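Local structure of glutathione transferase o1 (Bombyx mori, 3RBT) at residues A[45-50]-A[217-222]; A[77-82]-A[86-91]; A[157-160]-A[166-169]; A[232-235]-A[241-244]. The protein is an Omega-class glutathione transferase that probably catalyses glutathione transfer and glutathione-dependent reduction of dehydroascorbate. All coordinates share one frame; numbering follows the deposited sequence.

Contact 1. Residues A[45-50]-A[217-222]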
loop_
_atom_site.group_PDB
_atom_site.type_symbol
_atom_site.label_atom_id
_atom_site.label_comp_id
_atom_site.label_asym_id
_atom_site.label_seq_id
_atom_site.Cartn_x
_atom_site.Cartn_y
_atom_site.Cartn_z
ATOM N N LEU A 45 9.095 9.927 -13.130
ATOM C CA LEU A 45 9.620 9.733 -14.490
ATOM C C LEU A 45 10.685 10.762 -14.846
ATOM O O LEU A 45 11.732 10.432 -15.421
ATOM C CB LEU A 45 8.491 9.824 -15.515
ATOM C CG LEU A 45 7.533 8.637 -15.637
ATOM C CD1 LEU A 45 6.229 9.119 -16.240
ATOM C CD2 LEU A 45 8.153 7.521 -16.490
ATOM N N GLU A 46 10.402 12.013 -14.506
ATOM C CA GLU A 46 11.305 13.119 -14.795
ATOM C C GLU A 46 12.562 12.996 -13.922
ATOM O O GLU A 46 13.679 13.072 -14.428
ATOM C CB GLU A 46 10.576 14.453 -14.569
ATOM C CG GLU A 46 11.133 15.643 -15.352
ATOM C CD GLU A 46 10.776 15.624 -16.834
ATOM O OE1 GLU A 46 9.582 15.574 -17.188
ATOM O OE2 GLU A 46 11.703 15.674 -17.654
ATOM N N ALA A 47 12.375 12.747 -12.623
ATOM C CA ALA A 47 13.500 12.540 -11.697
ATOM C C ALA A 47 14.433 11.423 -12.160
ATOM O O ALA A 47 15.650 11.534 -12.038
ATOM C CB ALA A 47 12.996 12.254 -10.293
ATOM N N LYS A 48 13.850 10.355 -12.703
ATOM C CA LYS A 48 14.641 9.212 -13.162
ATOM C C LYS A 48 15.088 9.366 -14.610
ATOM O O LYS A 48 15.812 8.522 -15.136
ATOM C CB LYS A 48 13.890 7.901 -12.925
ATOM C CG LYS A 48 13.521 7.688 -11.435
ATOM C CD LYS A 48 13.275 6.240 -11.108
ATOM C CE LYS A 48 14.484 5.364 -11.476
ATOM N NZ LYS A 48 15.473 5.249 -10.372
ATOM N N ARG A 49 14.669 10.463 -15.239
ATOM C CA ARG A 49 15.090 10.804 -16.597
ATOM C C ARG A 49 14.770 9.664 -17.569
ATOM O O ARG A 49 15.620 9.206 -18.335
ATOM C CB ARG A 49 16.571 11.206 -16.603
ATOM C CG ARG A 49 16.838 12.413 -15.696
ATOM C CD ARG A 49 18.270 12.863 -15.742
ATOM N NE ARG A 49 18.393 14.278 -15.392
ATOM C CZ ARG A 49 19.436 15.038 -15.708
ATOM N NH1 ARG A 49 20.459 14.526 -16.386
ATOM N NH2 ARG A 49 19.455 16.318 -15.351
ATOM N N ILE A 50 13.525 9.202 -17.496
ATOM C CA ILE A 50 12.998 8.161 -18.376
ATOM C C ILE A 50 12.135 8.842 -19.430
ATOM O O ILE A 50 11.338 9.735 -19.127
ATOM C CB ILE A 50 12.148 7.130 -17.582
ATOM C CG1 ILE A 50 12.957 6.529 -16.421
ATOM C CG2 ILE A 50 11.613 6.029 -18.508
ATOM C CD1 ILE A 50 12.076 5.920 -15.315
ATOM N N ASP A 217 13.019 23.300 -7.492
ATOM C CA ASP A 217 13.506 22.054 -8.098
ATOM C C ASP A 217 13.097 21.980 -9.572
ATOM O O ASP A 217 11.928 22.180 -9.913
ATOM C CB ASP A 217 12.951 20.853 -7.315
ATOM C CG ASP A 217 13.683 19.551 -7.608
ATOM O OD1 ASP A 217 14.916 19.471 -7.388
ATOM O OD2 ASP A 217 13.017 18.589 -8.029
ATOM N N ASP A 218 14.071 21.698 -10.437
ATOM C CA ASP A 218 13.858 21.656 -11.891
ATOM C C ASP A 218 12.775 20.680 -12.339
ATOM O O ASP A 218 12.024 20.958 -13.280
ATOM C CB ASP A 218 15.168 21.335 -12.608
ATOM C CG ASP A 218 16.218 22.401 -12.388
ATOM O OD1 ASP A 218 16.338 23.310 -13.246
ATOM O OD2 ASP A 218 16.896 22.343 -11.340
ATOM N N ILE A 219 12.711 19.542 -11.657
ATOM C CA ILE A 219 11.699 18.526 -11.899
ATOM C C ILE A 219 10.306 19.029 -11.490
ATOM O O ILE A 219 9.343 18.885 -12.251
ATOM C CB ILE A 219 12.085 17.208 -11.180
ATOM C CG1 ILE A 219 13.385 16.652 -11.781
ATOM C CG2 ILE A 219 10.967 16.169 -11.271
ATOM C CD1 ILE A 219 14.275 15.951 -10.775
ATOM N N VAL A 220 10.204 19.618 -10.299
ATOM C CA VAL A 220 8.954 20.214 -9.827
ATOM C C VAL A 220 8.435 21.258 -10.825
ATOM O O VAL A 220 7.266 21.223 -11.242
ATOM C CB VAL A 220 9.136 20.856 -8.430
ATOM C CG1 VAL A 220 8.011 21.861 -8.121
ATOM C CG2 VAL A 220 9.225 19.781 -7.354
ATOM N N LYS A 221 9.328 22.163 -11.209
ATOM C CA LYS A 221 9.031 23.266 -12.114
ATOM C C LYS A 221 8.480 22.801 -13.468
ATOM O O LYS A 221 7.611 23.451 -14.042
ATOM C CB LYS A 221 10.294 24.104 -12.318
ATOM C CG LYS A 221 10.080 25.592 -12.211
ATOM C CD LYS A 221 11.423 26.348 -12.201
ATOM C CE LYS A 221 11.211 27.854 -12.076
ATOM N NZ LYS A 221 10.198 28.189 -11.024
ATOM N N LYS A 222 8.972 21.664 -13.955
ATOM C CA LYS A 222 8.499 21.080 -15.212
ATOM C C LYS A 222 6.980 20.788 -15.230
ATOM O O LYS A 222 6.333 20.970 -16.266
ATOM C CB LYS A 222 9.293 19.806 -15.539
ATOM C CG LYS A 222 9.306 19.415 -17.023
ATOM C CD LYS A 222 10.338 20.216 -17.803
ATOM C CE LYS A 222 9.921 20.433 -19.251
ATOM N NZ LYS A 222 10.824 21.417 -19.923
#

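Contact 2. Residues A[77-82]-A[86-91]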
loop_
_atom_site.group_PDB
_atom_site.type_symbol
_atom_site.label_atom_id
_atom_site.label_comp_id
_atom_site.label_asym_id
_atom_site.label_seq_id
_atom_site.Cartn_x
_atom_site.Cartn_y
_atom_site.Cartn_z
ATOM N N VAL A 77 -2.390 5.502 -15.554
ATOM C CA VAL A 77 -1.914 4.209 -16.024
ATOM C C VAL A 77 -0.557 4.398 -16.691
ATOM O O VAL A 77 -0.391 5.274 -17.547
ATOM C CB VAL A 77 -2.866 3.567 -17.055
ATOM C CG1 VAL A 77 -2.289 2.235 -17.553
ATOM C CG2 VAL A 77 -4.259 3.365 -16.472
ATOM N N LEU A 78 0.417 3.590 -16.289
ATOM C CA LEU A 78 1.688 3.578 -16.977
ATOM C C LEU A 78 1.741 2.326 -17.837
ATOM O O LEU A 78 1.653 1.197 -17.322
ATOM C CB LEU A 78 2.863 3.625 -15.983
ATOM C CG LEU A 78 4.282 3.643 -16.572
ATOM C CD1 LEU A 78 4.649 5.001 -17.181
ATOM C CD2 LEU A 78 5.322 3.237 -15.529
ATOM N N GLU A 79 1.865 2.536 -19.145
ATOM C CA GLU A 79 1.984 1.432 -20.090
ATOM C C GLU A 79 3.460 1.237 -20.392
ATOM O O GLU A 79 4.160 2.192 -20.724
ATOM C CB GLU A 79 1.194 1.704 -21.375
ATOM C CG GLU A 79 1.094 0.497 -22.324
ATOM C CD GLU A 79 0.195 0.750 -23.531
ATOM O OE1 GLU A 79 0.156 1.893 -24.028
ATOM O OE2 GLU A 79 -0.471 -0.198 -23.987
ATOM N N ILE A 80 3.915 -0.011 -20.281
ATOM C CA ILE A 80 5.333 -0.344 -20.356
ATOM C C ILE A 80 5.529 -1.520 -21.318
ATOM O O ILE A 80 4.602 -2.302 -21.529
ATOM C CB ILE A 80 5.913 -0.683 -18.949
ATOM C CG1 ILE A 80 5.145 -1.844 -18.294
ATOM C CG2 ILE A 80 5.874 0.546 -18.025
ATOM C CD1 ILE A 80 5.911 -2.536 -17.183
ATOM N N PRO A 81 6.719 -1.628 -21.937
ATOM C CA PRO A 81 7.002 -2.844 -22.704
ATOM C C PRO A 81 7.323 -3.980 -21.748
ATOM O O PRO A 81 7.937 -3.749 -20.702
ATOM C CB PRO A 81 8.249 -2.483 -23.521
ATOM C CG PRO A 81 8.457 -1.017 -23.354
ATOM C CD PRO A 81 7.769 -0.607 -22.097
ATOM N N THR A 82 6.874 -5.187 -22.077
ATOM C CA THR A 82 7.278 -6.373 -21.329
ATOM C C THR A 82 7.705 -7.452 -22.316
ATOM O O THR A 82 7.609 -7.251 -23.530
ATOM C CB THR A 82 6.154 -6.918 -20.401
ATOM O OG1 THR A 82 5.176 -7.617 -21.177
ATOM C CG2 THR A 82 5.480 -5.791 -19.595
ATOM N N ASP A 86 3.068 -5.077 -24.563
ATOM C CA ASP A 86 2.773 -3.865 -23.796
ATOM C C ASP A 86 1.732 -4.116 -22.704
ATOM O O ASP A 86 0.694 -4.726 -22.954
ATOM C CB ASP A 86 2.318 -2.744 -24.722
ATOM C CG ASP A 86 3.408 -2.296 -25.687
ATOM O OD1 ASP A 86 4.533 -2.854 -25.660
ATOM O OD2 ASP A 86 3.125 -1.380 -26.484
ATOM N N ARG A 87 2.029 -3.648 -21.495
ATOM C CA ARG A 87 1.159 -3.887 -20.348
ATOM C C ARG A 87 0.823 -2.616 -19.583
ATOM O O ARG A 87 1.659 -1.714 -19.432
ATOM C CB ARG A 87 1.780 -4.917 -19.388
ATOM C CG ARG A 87 1.902 -6.339 -19.943
ATOM C CD ARG A 87 0.559 -6.982 -20.284
ATOM N NE ARG A 87 0.759 -8.274 -20.935
ATOM C CZ ARG A 87 0.684 -8.484 -22.251
ATOM N NH1 ARG A 87 0.389 -7.490 -23.080
ATOM N NH2 ARG A 87 0.896 -9.699 -22.747
ATOM N N PHE A 88 -0.411 -2.568 -19.100
ATOM C CA PHE A 88 -0.847 -1.531 -18.187
ATOM C C PHE A 88 -0.320 -1.823 -16.781
ATOM O O PHE A 88 -0.366 -2.962 -16.309
ATOM C CB PHE A 88 -2.377 -1.475 -18.157
ATOM C CG PHE A 88 -3.002 -0.665 -19.272
ATOM C CD1 PHE A 88 -4.308 -0.177 -19.126
ATOM C CD2 PHE A 88 -2.310 -0.386 -20.450
ATOM C CE1 PHE A 88 -4.920 0.560 -20.137
ATOM C CE2 PHE A 88 -2.905 0.359 -21.461
ATOM C CZ PHE A 88 -4.219 0.832 -21.310
ATOM N N LEU A 89 0.210 -0.792 -16.133
ATOM C CA LEU A 89 0.537 -0.845 -14.711
ATOM C C LEU A 89 -0.319 0.179 -13.989
ATOM O O LEU A 89 -0.439 1.315 -14.447
ATOM C CB LEU A 89 2.018 -0.549 -14.462
ATOM C CG LEU A 89 3.014 -1.718 -14.401
ATOM C CD1 LEU A 89 4.405 -1.212 -13.987
ATOM C CD2 LEU A 89 2.554 -2.777 -13.435
ATOM N N PHE A 90 -0.906 -0.241 -12.868
ATOM C CA PHE A 90 -1.842 0.579 -12.109
ATOM C C PHE A 90 -1.286 0.958 -10.739
ATOM O O PHE A 90 -0.327 0.341 -10.256
ATOM C CB PHE A 90 -3.179 -0.167 -11.915
ATOM C CG PHE A 90 -3.857 -0.577 -13.197
ATOM C CD1 PHE A 90 -3.882 -1.912 -13.589
ATOM C CD2 PHE A 90 -4.489 0.367 -14.001
ATOM C CE1 PHE A 90 -4.516 -2.303 -14.766
ATOM C CE2 PHE A 90 -5.122 -0.011 -15.191
ATOM C CZ PHE A 90 -5.141 -1.347 -15.568
ATOM N N GLU A 91 -1.928 1.958 -10.123
ATOM C CA GLU A 91 -1.672 2.418 -8.747
ATOM C C GLU A 91 -0.350 3.179 -8.608
ATOM O O GLU A 91 0.730 2.601 -8.798
ATOM C CB GLU A 91 -1.783 1.269 -7.734
ATOM C CG GLU A 91 -3.176 0.650 -7.649
ATOM C CD GLU A 91 -3.368 -0.221 -6.427
ATOM O OE1 GLU A 91 -2.570 -0.097 -5.470
ATOM O OE2 GLU A 91 -4.332 -1.037 -6.415
HETATM O O HOH W 1 0.542 -0.045 -26.744
HETATM O O HOH W 2 -1.091 -2.634 -23.120
HETATM O O HOH W 3 6.210 -4.962 -25.289
#

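Contact 3. Residues A[157-160]-A[166-169]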
loop_
_atom_site.group_PDB
_atom_site.type_symbol
_atom_site.label_atom_id
_atom_site.label_comp_id
_atom_site.label_asym_id
_atom_site.label_seq_id
_atom_site.Cartn_x
_atom_site.Cartn_y
_atom_site.Cartn_z
ATOM N N LYS A 157 7.128 17.582 12.224
ATOM C CA LYS A 157 7.900 16.874 13.232
ATOM C C LYS A 157 8.885 15.884 12.610
ATOM O O LYS A 157 10.032 15.794 13.049
ATOM C CB LYS A 157 6.963 16.175 14.219
ATOM C CG LYS A 157 6.354 17.130 15.247
ATOM C CD LYS A 157 5.151 16.514 15.958
ATOM C CE LYS A 157 4.511 17.503 16.927
ATOM N NZ LYS A 157 3.135 17.069 17.302
ATOM N N GLU A 158 8.439 15.168 11.579
ATOM C CA GLU A 158 9.291 14.208 10.883
ATOM C C GLU A 158 10.460 14.875 10.155
ATOM O O GLU A 158 11.599 14.414 10.263
ATOM C CB GLU A 158 8.478 13.367 9.895
ATOM C CG GLU A 158 9.297 12.305 9.164
ATOM C CD GLU A 158 9.817 11.208 10.082
ATOM O OE1 GLU A 158 9.118 10.839 11.042
ATOM O OE2 GLU A 158 10.930 10.701 9.838
ATOM N N LEU A 159 10.177 15.944 9.408
ATOM C CA LEU A 159 11.236 16.673 8.705
ATOM C C LEU A 159 12.249 17.265 9.694
ATOM O O LEU A 159 13.457 17.206 9.453
ATOM C CB LEU A 159 10.647 17.769 7.810
ATOM C CG LEU A 159 11.569 18.572 6.890
ATOM C CD1 LEU A 159 12.332 17.680 5.914
ATOM C CD2 LEU A 159 10.743 19.594 6.131
ATOM N N THR A 160 11.748 17.818 10.802
ATOM C CA THR A 160 12.599 18.377 11.856
ATOM C C THR A 160 13.518 17.294 12.423
ATOM O O THR A 160 14.718 17.512 12.579
ATOM C CB THR A 160 11.759 19.050 12.982
ATOM O OG1 THR A 160 10.794 19.935 12.396
ATOM C CG2 THR A 160 12.652 19.857 13.942
ATOM N N TYR A 166 15.551 18.061 2.741
ATOM C CA TYR A 166 14.441 17.285 2.210
ATOM C C TYR A 166 14.270 16.001 2.995
ATOM O O TYR A 166 15.169 15.591 3.723
ATOM C CB TYR A 166 14.679 16.932 0.744
ATOM C CG TYR A 166 15.084 18.079 -0.152
ATOM C CD1 TYR A 166 14.129 18.779 -0.893
ATOM C CD2 TYR A 166 16.428 18.437 -0.295
ATOM C CE1 TYR A 166 14.497 19.831 -1.729
ATOM C CE2 TYR A 166 16.805 19.488 -1.131
ATOM C CZ TYR A 166 15.835 20.176 -1.843
ATOM O OH TYR A 166 16.204 21.201 -2.683
ATOM N N PHE A 167 13.127 15.342 2.805
ATOM C CA PHE A 167 12.892 14.030 3.401
ATOM C C PHE A 167 13.909 13.004 2.896
ATOM O O PHE A 167 14.315 12.107 3.639
ATOM C CB PHE A 167 11.440 13.581 3.168
ATOM C CG PHE A 167 10.439 14.391 3.945
ATOM C CD1 PHE A 167 9.826 15.501 3.375
ATOM C CD2 PHE A 167 10.148 14.068 5.269
ATOM C CE1 PHE A 167 8.916 16.270 4.110
ATOM C CE2 PHE A 167 9.249 14.828 6.015
ATOM C CZ PHE A 167 8.629 15.933 5.432
ATOM N N GLY A 168 14.344 13.172 1.647
ATOM C CA GLY A 168 15.368 12.312 1.046
ATOM C C GLY A 168 16.808 12.609 1.440
ATOM O O GLY A 168 17.720 11.880 1.058
ATOM N N GLY A 169 17.024 13.669 2.214
ATOM C CA GLY A 169 18.375 14.064 2.597
ATOM C C GLY A 169 18.740 15.404 2.003
ATOM O O GLY A 169 17.943 16.336 2.049
#

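Contact 4. Residues A[232-235]-A[241-244]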
loop_
_atom_site.group_PDB
_atom_site.type_symbol
_atom_site.label_atom_id
_atom_site.label_comp_id
_atom_site.label_asym_id
_atom_site.label_seq_id
_atom_site.Cartn_x
_atom_site.Cartn_y
_atom_site.Cartn_z
ATOM N N ASP A 232 -8.522 28.434 -10.123
ATOM C CA ASP A 232 -9.457 28.510 -11.235
ATOM C C ASP A 232 -9.877 27.125 -11.734
ATOM O O ASP A 232 -11.040 26.924 -12.088
ATOM C CB ASP A 232 -8.884 29.380 -12.359
ATOM C CG ASP A 232 -8.938 30.858 -12.018
ATOM O OD1 ASP A 232 -9.886 31.254 -11.312
ATOM O OD2 ASP A 232 -8.044 31.620 -12.444
ATOM N N TYR A 233 -8.940 26.173 -11.738
ATOM C CA TYR A 233 -9.272 24.794 -12.094
ATOM C C TYR A 233 -10.230 24.126 -11.107
ATOM O O TYR A 233 -11.258 23.578 -11.511
ATOM C CB TYR A 233 -8.034 23.899 -12.244
ATOM C CG TYR A 233 -8.458 22.455 -12.447
ATOM C CD1 TYR A 233 -8.488 21.552 -11.379
ATOM C CD2 TYR A 233 -8.895 22.012 -13.696
ATOM C CE1 TYR A 233 -8.917 20.232 -11.559
ATOM C CE2 TYR A 233 -9.318 20.696 -13.887
ATOM C CZ TYR A 233 -9.330 19.818 -12.815
ATOM O OH TYR A 233 -9.751 18.531 -13.009
ATOM N N TYR A 234 -9.876 24.140 -9.824
ATOM C CA TYR A 234 -10.671 23.425 -8.831
ATOM C C TYR A 234 -12.049 24.038 -8.565
ATOM O O TYR A 234 -12.997 23.303 -8.289
ATOM C CB TYR A 234 -9.871 23.154 -7.545
ATOM C CG TYR A 234 -8.916 21.979 -7.721
ATOM C CD1 TYR A 234 -7.538 22.168 -7.765
ATOM C CD2 TYR A 234 -9.406 20.682 -7.873
ATOM C CE1 TYR A 234 -6.667 21.085 -7.946
ATOM C CE2 TYR A 234 -8.555 19.596 -8.058
ATOM C CZ TYR A 234 -7.190 19.801 -8.097
ATOM O OH TYR A 234 -6.365 18.725 -8.281
ATOM N N LYS A 235 -12.180 25.360 -8.667
ATOM C CA LYS A 235 -13.495 25.982 -8.476
ATOM C C LYS A 235 -14.503 25.466 -9.514
ATOM O O LYS A 235 -15.634 25.143 -9.171
ATOM C CB LYS A 235 -13.426 27.517 -8.445
ATOM C CG LYS A 235 -13.029 28.198 -9.748
ATOM C CD LYS A 235 -13.735 29.550 -9.919
ATOM C CE LYS A 235 -13.085 30.681 -9.122
ATOM N NZ LYS A 235 -13.834 31.966 -9.335
ATOM N N SER A 241 -12.263 14.668 -10.991
ATOM C CA SER A 241 -11.186 13.974 -11.671
ATOM C C SER A 241 -9.871 13.961 -10.852
ATOM O O SER A 241 -8.788 13.732 -11.388
ATOM C CB SER A 241 -11.039 14.588 -13.072
ATOM O OG SER A 241 -9.734 15.059 -13.320
ATOM N N MET A 242 -10.003 14.157 -9.539
ATOM C CA MET A 242 -8.879 14.265 -8.600
ATOM C C MET A 242 -8.470 12.934 -7.912
ATOM O O MET A 242 -7.357 12.821 -7.395
ATOM C CB MET A 242 -9.235 15.319 -7.536
ATOM C CG MET A 242 -8.097 15.784 -6.630
ATOM S SD MET A 242 -8.649 17.046 -5.450
ATOM C CE MET A 242 -7.279 17.003 -4.293
ATOM N N GLY A 243 -9.366 11.947 -7.897
ATOM C CA GLY A 243 -9.114 10.669 -7.209
ATOM C C GLY A 243 -8.176 9.702 -7.922
ATOM O O GLY A 243 -7.587 10.034 -8.953
ATOM N N TYR A 244 -8.032 8.502 -7.364
ATOM C CA TYR A 244 -7.215 7.456 -7.993
ATOM C C TYR A 244 -8.045 6.584 -8.959
ATOM O O TYR A 244 -7.552 5.618 -9.536
ATOM C CB TYR A 244 -6.471 6.619 -6.941
ATOM C CG TYR A 244 -7.359 5.979 -5.889
ATOM C CD1 TYR A 244 -7.955 4.737 -6.115
ATOM C CD2 TYR A 244 -7.591 6.610 -4.666
ATOM C CE1 TYR A 244 -8.768 4.141 -5.152
ATOM C CE2 TYR A 244 -8.412 6.026 -3.694
ATOM C CZ TYR A 244 -8.995 4.793 -3.946
ATOM O OH TYR A 244 -9.798 4.206 -2.994
HETATM O O HOH W 4 -10.776 17.423 -10.419
#

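Contact 1. Residues A[45-50]-A[217-222]
Glu46 and Ile219 mark the closest approach of the two backbones, their CA atoms 6.1 Å apart, where the last turn of helix 36-47 meets the first turn of helix 218-222. Segment 45-50 closes in a Schellman motif: Arg49 takes a positive phi of 56°, and the amides of Arg49 and Ile50 bond back to the carbonyls of Glu46 and Leu45. In the other segment, Asp217 is the N-cap of helix 218-222. The junction is chiefly aliphatic. Ile219 divides its branches between two neighbouring residues: CG2 lies 3.7 Å from Glu46 CB, whereas CD1 reaches the backbone at Ala47 CA (3.6 Å) and rests near the methyl group of the same alanine. With CG1 beside the backbone N (chi1 -64°) and CG2 anti to it, both branches can be used at once. Glu46 bends at chi2 (75°), and its OE1 comes to 3.9 Å from Lys222 CG, so the carboxylate meets the lysine's aliphatic stem. The two opposite charges stay apart, Glu46 OE2 being 6.2 Å from Lys222 NZ; OE1 is hydrogen-bonded instead to the hydroxyl of Tyr52. Leu45 leans on Leu99 of helix 92-102. Helix 36-47 of the thioredoxin-like domain thus meets helix 218-222 of the helical part, and Tyr177 of helix 174-186 touches both Ala47 and Ile219 and bonds to the Asp217 carboxylate.

Contact 2. Residues A[77-82]-A[86-91]
The beta hairpin of the thioredoxin-like domain pairs Leu78 with Leu89 and Ile80 with Arg87, both as antiparallel hydrogen-bonded pairs. Leu89 N reaches Leu78 O at 2.7 Å, and Arg87 N meets Ile80 O at 2.9 Å in the straightest bond of the four (166° at the hydrogen). Between them Glu79 and Phe88 form a non-hydrogen-bonded pair. On their face of the sheet, Val77 puts CG1 over the Phe88 ring, 3.7 Å from its centroid, a CH-pi contact, while its CG2 touches Phe90 CE2. The Glu79 carboxylate stands at the ring edge of Phe88, turned about 80° to it. Glu79 OE2 and Asp86 OD2 approach to 4.5 Å; a water lies 2.9 Å from both, a second donates to Glu79 OE2 at 2.7 Å, and Arg28 for Glu79 and the Leu23 amide for Asp86 probably ease the repulsion. On the other face Ile80 CD1 meets Leu89 CD1 at 3.8 Å, where Tyr98 of helix 92-102 touches both residues, and Tyr114 of the second subunit packs on Ile80 and Arg87. Such an antiparallel hairpin, with strand 87-89 at the sheet's edge and a helix following, is the classic second half of the thioredoxin fold in glutathione transferases.

Contact 3. Residues A[157-160]-A[166-169]
Leu159 lays its CD1 methyl squarely over the Phe167 ring, 4.0 Å from the centroid and only 4° off the ring normal, a CH-pi contact centred on one face. The leucine also touches the tip of the ring, where Leu159 CB lies 3.6 Å from Phe167 CZ. Extending CG anti to the main-chain nitrogen (chi1 -175°) lets Leu159 reach along the ring, and CD1 arrives close to the peptide carbon of Tyr166 as well, 3.9 Å away. Glu158 comes from another direction: its CG sits at the ring edge, 4.0 Å from Phe167 CE2, while its carboxylate turns to a salt bridge with Arg162. That arginine bonds to the Phe167 carbonyl too, tying the helix end to the loop.

Phe167 is presented by a type I turn from Tyr166 to Gly169, in which these two residues exchange backbone bonds, Tyr166 N to Gly169 O at 3.0 Å and Gly169 N to Tyr166 O at 3.1 Å. Gly169 adopts backbone angles that a side chain would block. Asp176, at the start of helix 174-186, receives the amides of Phe167 and Gly168, and Trp210 of helix 205-216 meets the Phe167 ring edge-to-face. With an alanine in place of Phe167, the Leu159 methyl would probably lose the face it rests on and a gap would be likely to open toward Trp210. The contact is thus apolar between side chains, with polar groups bonded around it: apolar packing holds the loop to the helix, while Arg162 and Asp176 bond to peptide groups of Phe167 and Gly168.

Contact 4. Residues A[232-235]-A[241-244]
Tyr234 and Met242 are the nearest pair along the two backbones, yet their CA atoms stand 9.3 Å apart, so helix 227-237 and the tail after it meet through side chains and one water rather than main chain against main chain. Met242, extended with CG anti to the backbone N (chi1 -168°), crosses Tyr234 at about a right angle and brings SD to 3.6 Å from Tyr234 CE2. The sulfur lies 4.6 Å from the ring centroid in an oblique Met-aromatic contact, 51° off the normal. Within the helix, Tyr233 CD1 lies 3.5 Å above the centre of the Tyr234 ring, which braces that face, and Phe137 of helix 113-138 meets the same ring at an inclination. The Tyr234 hydroxyl takes a hydrogen bond from Arg185 NE.

This is the C-terminal tail of the transferase turning back from the last helix of the helical domain toward the thioredoxin-like domain, where Asn35 bonds to the carbonyls of Ser241 and Gly243. A leucine in place of Tyr234 would probably leave Arg185 NE without its hydroxyl partner and Met242 SD without the ring it rests against.

Polar contact runs alongside. Ser241 OG gives a weak hydrogen bond to Tyr233 OH at 3.5 Å, and a water bridges the same two residues, 3.0 Å from Tyr233 OH and accepting from Ser241 N at 3.2 Å. Met242 itself is packed against Ser133, Leu134 and Phe137 of helix 113-138.

How the contacts relate
Contact 4 is the buried one, contacts 2 and 3 are partly buried, and contact 1 lies at the surface. Contact 2 alone rests on regular backbone pairing, and it alone touches the second subunit. Contacts 1 and 3 rely on aliphatic or ring packing at helix ends, whereas contact 4 mixes sulfur-aromatic and water-mediated links. Helix 92-102 borders both contacts 1 and 2, and helix 174-186 both contacts 1 and 3, so contact 1 sits between the two domains. Along the chain, contacts 2 and 3 are nested inside the loop closed by contact 1, while contact 4 follows it; contacts 3 and 4 lie on opposite sides of the chain's centre, their centres about 28 Å apart.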